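Local structure of ATP-dependent 6-phosphofructokinase subunit beta (3O8O) at residues 302-316 with 325-337. The protein catalyses the ATP-dependent phosphorylation of fructose 6-phosphate to fructose 1,6-bisphosphate, the first committing step of glycolysis. Sequence-based numbering, arbitrary orientation.
Sequences LATLQGLEAVNAVLE and LIAVNENKIVRKP
The guanidinium of Arg335 lies with one face over the helix, the CA of Ala313 beneath its centre, while the carboxylates of Glu309 and Glu316 sit at its edge, close to its plane. Glu309 is gripped side-on in a salt bridge: Arg335 NE donates to Glu309 OE1 at 2.8 Å and Arg335 NH2 to the same oxygen at 3.1 Å, both from one face of the carboxylate. The two planes are turned 45° from each other. Arg335 runs extended from CG to NE, which brings its head over the helix at Ala313, within reach of Glu316. There a second salt bridge forms through a weak hydrogen bond, Arg335 NH1 to Glu316 OE1 (3.2 Å). With its CG anti to the backbone N (chi1 -175°), Glu309 sets that carbon against Ile326 CG1 at 3.6 Å; the bend at chi2 then turns the carboxylate to Arg335.

Further along, Ile326 splits its branches: CD1 rests on Ala310 CA (3.5 Å), and CG2 meets Gln306 CG. The same Gln306 CG also meets Ile333 CD1, which touches Leu302 CD1; Leu302 CD1 and Val328 CG2 meet tip to tip at 3.7 Å. Strands 324-328 and 333-337 form an antiparallel hairpin at the edge of the mixed sheet of the N-terminal catalytic domain, with helix 297-316 packed across it. Ile326 and Ala313 also reach Cys148 on neighbouring strand 146-151.

With Glu309 reduced to an alanine, both NE and NH2 of Arg335 would probably lose their acceptor, leaving the guanidinium freer to swing. One guanidinium thus faces two carboxylates at its edge; their charges are likely to offset one another, and the paired donors on Glu309 OE1 restrict the head's rotation.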
loop_
_atom_site.group_PDB
_atom_site.type_symbol
_atom_site.label_atom_id
_atom_site.label_comp_id
_atom_site.label_asym_id
_atom_site.label_seq_id
_atom_site.Cartn_x
_atom_site.Cartn_y
_atom_site.Cartn_z
ATOM N N LEU B 302 36.343 11.255 3.706
ATOM C CA LEU B 302 37.425 12.196 3.942
ATOM C C LEU B 302 38.316 12.267 2.715
ATOM O O LEU B 302 38.574 13.332 2.178
ATOM C CB LEU B 302 38.267 11.773 5.152
ATOM C CG LEU B 302 39.534 12.610 5.365
ATOM C CD1 LEU B 302 39.168 14.079 5.556
ATOM C CD2 LEU B 302 40.271 12.090 6.556
ATOM N N ALA B 303 38.784 11.115 2.271
ATOM C CA ALA B 303 39.652 11.054 1.109
ATOM C C ALA B 303 38.968 11.568 -0.156
ATOM O O ALA B 303 39.620 12.073 -1.062
ATOM C CB ALA B 303 40.124 9.628 0.907
ATOM N N THR B 304 37.653 11.436 -0.232
ATOM C CA THR B 304 36.961 11.916 -1.402
ATOM C C THR B 304 36.945 13.432 -1.440
ATOM O O THR B 304 37.161 14.018 -2.496
ATOM C CB THR B 304 35.528 11.403 -1.453
ATOM O OG1 THR B 304 35.555 9.980 -1.638
ATOM C CG2 THR B 304 34.755 12.066 -2.604
ATOM N N LEU B 305 36.691 14.073 -0.301
ATOM C CA LEU B 305 36.664 15.535 -0.273
ATOM C C LEU B 305 38.054 16.152 -0.390
ATOM O O LEU B 305 38.245 17.144 -1.077
ATOM C CB LEU B 305 36.019 16.048 1.006
ATOM C CG LEU B 305 34.560 15.694 1.244
ATOM C CD1 LEU B 305 34.147 16.351 2.551
ATOM C CD2 LEU B 305 33.683 16.174 0.112
ATOM N N GLN B 306 39.024 15.573 0.294
ATOM C CA GLN B 306 40.368 16.093 0.231
ATOM C C GLN B 306 40.895 16.016 -1.186
ATOM O O GLN B 306 41.470 16.977 -1.699
ATOM C CB GLN B 306 41.266 15.323 1.189
ATOM C CG GLN B 306 40.991 15.700 2.632
ATOM C CD GLN B 306 42.035 15.178 3.568
ATOM O OE1 GLN B 306 42.071 15.543 4.733
ATOM N NE2 GLN B 306 42.899 14.312 3.067
ATOM N N GLY B 307 40.700 14.872 -1.822
ATOM C CA GLY B 307 41.141 14.732 -3.192
ATOM C C GLY B 307 40.566 15.860 -4.033
ATOM O O GLY B 307 41.288 16.498 -4.786
ATOM N N LEU B 308 39.271 16.127 -3.899
ATOM C CA LEU B 308 38.661 17.184 -4.681
ATOM C C LEU B 308 39.410 18.472 -4.449
ATOM O O LEU B 308 39.794 19.150 -5.400
ATOM C CB LEU B 308 37.193 17.368 -4.297
ATOM C CG LEU B 308 36.534 18.659 -4.793
ATOM C CD1 LEU B 308 36.846 18.891 -6.298
ATOM C CD2 LEU B 308 35.029 18.573 -4.514
ATOM N N GLU B 309 39.617 18.801 -3.176
ATOM C CA GLU B 309 40.315 20.020 -2.802
ATOM C C GLU B 309 41.749 20.002 -3.322
ATOM O O GLU B 309 42.247 21.014 -3.818
ATOM C CB GLU B 309 40.313 20.194 -1.283
ATOM C CG GLU B 309 40.913 21.513 -0.819
ATOM C CD GLU B 309 40.137 22.714 -1.331
ATOM O OE1 GLU B 309 40.619 23.860 -1.175
ATOM O OE2 GLU B 309 39.041 22.514 -1.888
ATOM N N ALA B 310 42.416 18.856 -3.220
ATOM C CA ALA B 310 43.790 18.757 -3.699
ATOM C C ALA B 310 43.909 19.179 -5.165
ATOM O O ALA B 310 44.914 19.749 -5.567
ATOM C CB ALA B 310 44.310 17.347 -3.518
ATOM N N VAL B 311 42.893 18.900 -5.970
ATOM C CA VAL B 311 42.955 19.315 -7.364
ATOM C C VAL B 311 42.818 20.838 -7.410
ATOM O O VAL B 311 43.586 21.512 -8.095
ATOM C CB VAL B 311 41.839 18.640 -8.228
ATOM C CG1 VAL B 311 41.699 19.335 -9.591
ATOM C CG2 VAL B 311 42.192 17.179 -8.458
ATOM N N ASN B 312 41.858 21.385 -6.673
ATOM C CA ASN B 312 41.675 22.829 -6.661
ATOM C C ASN B 312 42.966 23.551 -6.283
ATOM O O ASN B 312 43.295 24.582 -6.866
ATOM C CB ASN B 312 40.568 23.223 -5.688
ATOM C CG ASN B 312 39.199 22.798 -6.172
ATOM O OD1 ASN B 312 38.939 22.748 -7.378
ATOM N ND2 ASN B 312 38.306 22.505 -5.233
ATOM N N ALA B 313 43.694 22.995 -5.315
ATOM C CA ALA B 313 44.952 23.565 -4.841
ATOM C C ALA B 313 46.022 23.644 -5.920
ATOM O O ALA B 313 46.512 24.738 -6.221
ATOM C CB ALA B 313 45.480 22.759 -3.668
ATOM N N VAL B 314 46.403 22.502 -6.495
ATOM C CA VAL B 314 47.433 22.522 -7.533
ATOM C C VAL B 314 46.984 23.360 -8.707
ATOM O O VAL B 314 47.822 23.944 -9.398
ATOM C CB VAL B 314 47.788 21.129 -8.081
ATOM C CG1 VAL B 314 48.417 20.296 -7.016
ATOM C CG2 VAL B 314 46.543 20.459 -8.658
ATOM N N LEU B 315 45.673 23.410 -8.943
ATOM C CA LEU B 315 45.144 24.204 -10.049
ATOM C C LEU B 315 45.247 25.708 -9.822
ATOM O O LEU B 315 45.159 26.490 -10.774
ATOM C CB LEU B 315 43.692 23.849 -10.353
ATOM C CG LEU B 315 43.493 22.685 -11.325
ATOM C CD1 LEU B 315 42.114 22.777 -11.916
ATOM C CD2 LEU B 315 44.507 22.738 -12.444
ATOM N N GLU B 316 45.417 26.127 -8.572
ATOM C CA GLU B 316 45.573 27.548 -8.314
ATOM C C GLU B 316 46.909 27.877 -7.648
ATOM O O GLU B 316 47.124 29.005 -7.198
ATOM C CB GLU B 316 44.390 28.105 -7.507
ATOM C CG GLU B 316 43.929 27.263 -6.335
ATOM C CD GLU B 316 42.614 27.768 -5.770
ATOM O OE1 GLU B 316 42.636 28.594 -4.825
ATOM O OE2 GLU B 316 41.554 27.351 -6.291
ATOM N N LEU B 325 49.008 21.350 1.069
ATOM C CA LEU B 325 48.731 20.014 1.566
ATOM C C LEU B 325 47.330 20.089 2.167
ATOM O O LEU B 325 47.018 21.032 2.904
ATOM C CB LEU B 325 49.793 19.664 2.610
ATOM C CG LEU B 325 49.517 18.718 3.766
ATOM C CD1 LEU B 325 50.862 18.246 4.360
ATOM C CD2 LEU B 325 48.651 19.433 4.812
ATOM N N ILE B 326 46.466 19.133 1.840
ATOM C CA ILE B 326 45.113 19.185 2.391
ATOM C C ILE B 326 44.941 18.415 3.689
ATOM O O ILE B 326 45.393 17.274 3.818
ATOM C CB ILE B 326 44.053 18.682 1.409
ATOM C CG1 ILE B 326 43.811 19.706 0.298
ATOM C CG2 ILE B 326 42.747 18.515 2.140
ATOM C CD1 ILE B 326 44.965 19.881 -0.650
ATOM N N ALA B 327 44.269 19.049 4.649
ATOM C CA ALA B 327 44.036 18.428 5.948
ATOM C C ALA B 327 42.644 18.719 6.505
ATOM O O ALA B 327 41.791 19.303 5.838
ATOM C CB ALA B 327 45.095 18.897 6.935
ATOM N N VAL B 328 42.420 18.290 7.739
ATOM C CA VAL B 328 41.148 18.532 8.398
ATOM C C VAL B 328 41.374 19.108 9.788
ATOM O O VAL B 328 42.214 18.607 10.562
ATOM C CB VAL B 328 40.325 17.247 8.592
ATOM C CG1 VAL B 328 38.945 17.430 7.962
ATOM C CG2 VAL B 328 41.077 16.036 8.038
ATOM N N ASN B 329 40.627 20.165 10.091
ATOM C CA ASN B 329 40.685 20.805 11.394
ATOM C C ASN B 329 39.238 21.026 11.778
ATOM O O ASN B 329 38.488 21.650 11.023
ATOM N N GLU B 330 38.840 20.510 12.940
ATOM C CA GLU B 330 37.454 20.649 13.391
ATOM C C GLU B 330 36.554 20.250 12.220
ATOM O O GLU B 330 35.798 21.088 11.702
ATOM N N ASN B 331 36.645 18.985 11.803
ATOM C CA ASN B 331 35.863 18.501 10.667
ATOM C C ASN B 331 35.590 19.599 9.648
ATOM O O ASN B 331 34.428 19.937 9.387
ATOM C CB ASN B 331 34.519 17.916 11.106
ATOM C CG ASN B 331 34.586 16.429 11.348
ATOM O OD1 ASN B 331 35.437 15.721 10.788
ATOM N ND2 ASN B 331 33.671 15.936 12.174
ATOM N N LYS B 332 36.667 20.165 9.103
ATOM C CA LYS B 332 36.599 21.206 8.083
ATOM C C LYS B 332 37.817 20.961 7.182
ATOM O O LYS B 332 38.964 20.916 7.654
ATOM C CB LYS B 332 36.657 22.591 8.729
ATOM N N ILE B 333 37.563 20.756 5.892
ATOM C CA ILE B 333 38.640 20.493 4.947
ATOM C C ILE B 333 39.451 21.763 4.698
ATOM O O ILE B 333 38.923 22.754 4.221
ATOM C CB ILE B 333 38.075 19.924 3.609
ATOM C CG1 ILE B 333 37.610 18.478 3.816
ATOM C CG2 ILE B 333 39.142 19.934 2.525
ATOM C CD1 ILE B 333 38.704 17.518 4.244
ATOM N N VAL B 334 40.738 21.730 5.017
ATOM C CA VAL B 334 41.567 22.917 4.839
ATOM C C VAL B 334 42.967 22.686 4.273
ATOM O O VAL B 334 43.513 21.572 4.333
ATOM C CB VAL B 334 41.728 23.652 6.171
ATOM C CG1 VAL B 334 40.368 24.090 6.677
ATOM C CG2 VAL B 334 42.400 22.725 7.184
ATOM N N ARG B 335 43.541 23.766 3.738
ATOM C CA ARG B 335 44.880 23.733 3.160
ATOM C C ARG B 335 45.895 24.161 4.207
ATOM O O ARG B 335 45.644 25.074 4.986
ATOM C CB ARG B 335 44.960 24.664 1.949
ATOM C CG ARG B 335 43.989 24.307 0.835
ATOM C CD ARG B 335 44.251 25.122 -0.418
ATOM N NE ARG B 335 43.151 25.035 -1.378
ATOM C CZ ARG B 335 43.078 25.746 -2.501
ATOM N NH1 ARG B 335 44.041 26.608 -2.819
ATOM N NH2 ARG B 335 42.043 25.589 -3.318
ATOM N N LYS B 336 47.031 23.479 4.231
ATOM C CA LYS B 336 48.106 23.777 5.171
ATOM C C LYS B 336 49.433 23.803 4.413
ATOM O O LYS B 336 49.578 23.148 3.382
ATOM N N PRO B 337 50.404 24.597 4.877
ATOM C CA PRO B 337 51.666 24.588 4.134
ATOM C C PRO B 337 52.502 23.325 4.425
ATOM O O PRO B 337 52.803 22.997 5.592
ATOM C CB PRO B 337 52.338 25.877 4.592
ATOM C CG PRO B 337 51.173 26.785 4.795
ATOM C CD PRO B 337 50.223 25.888 5.559
#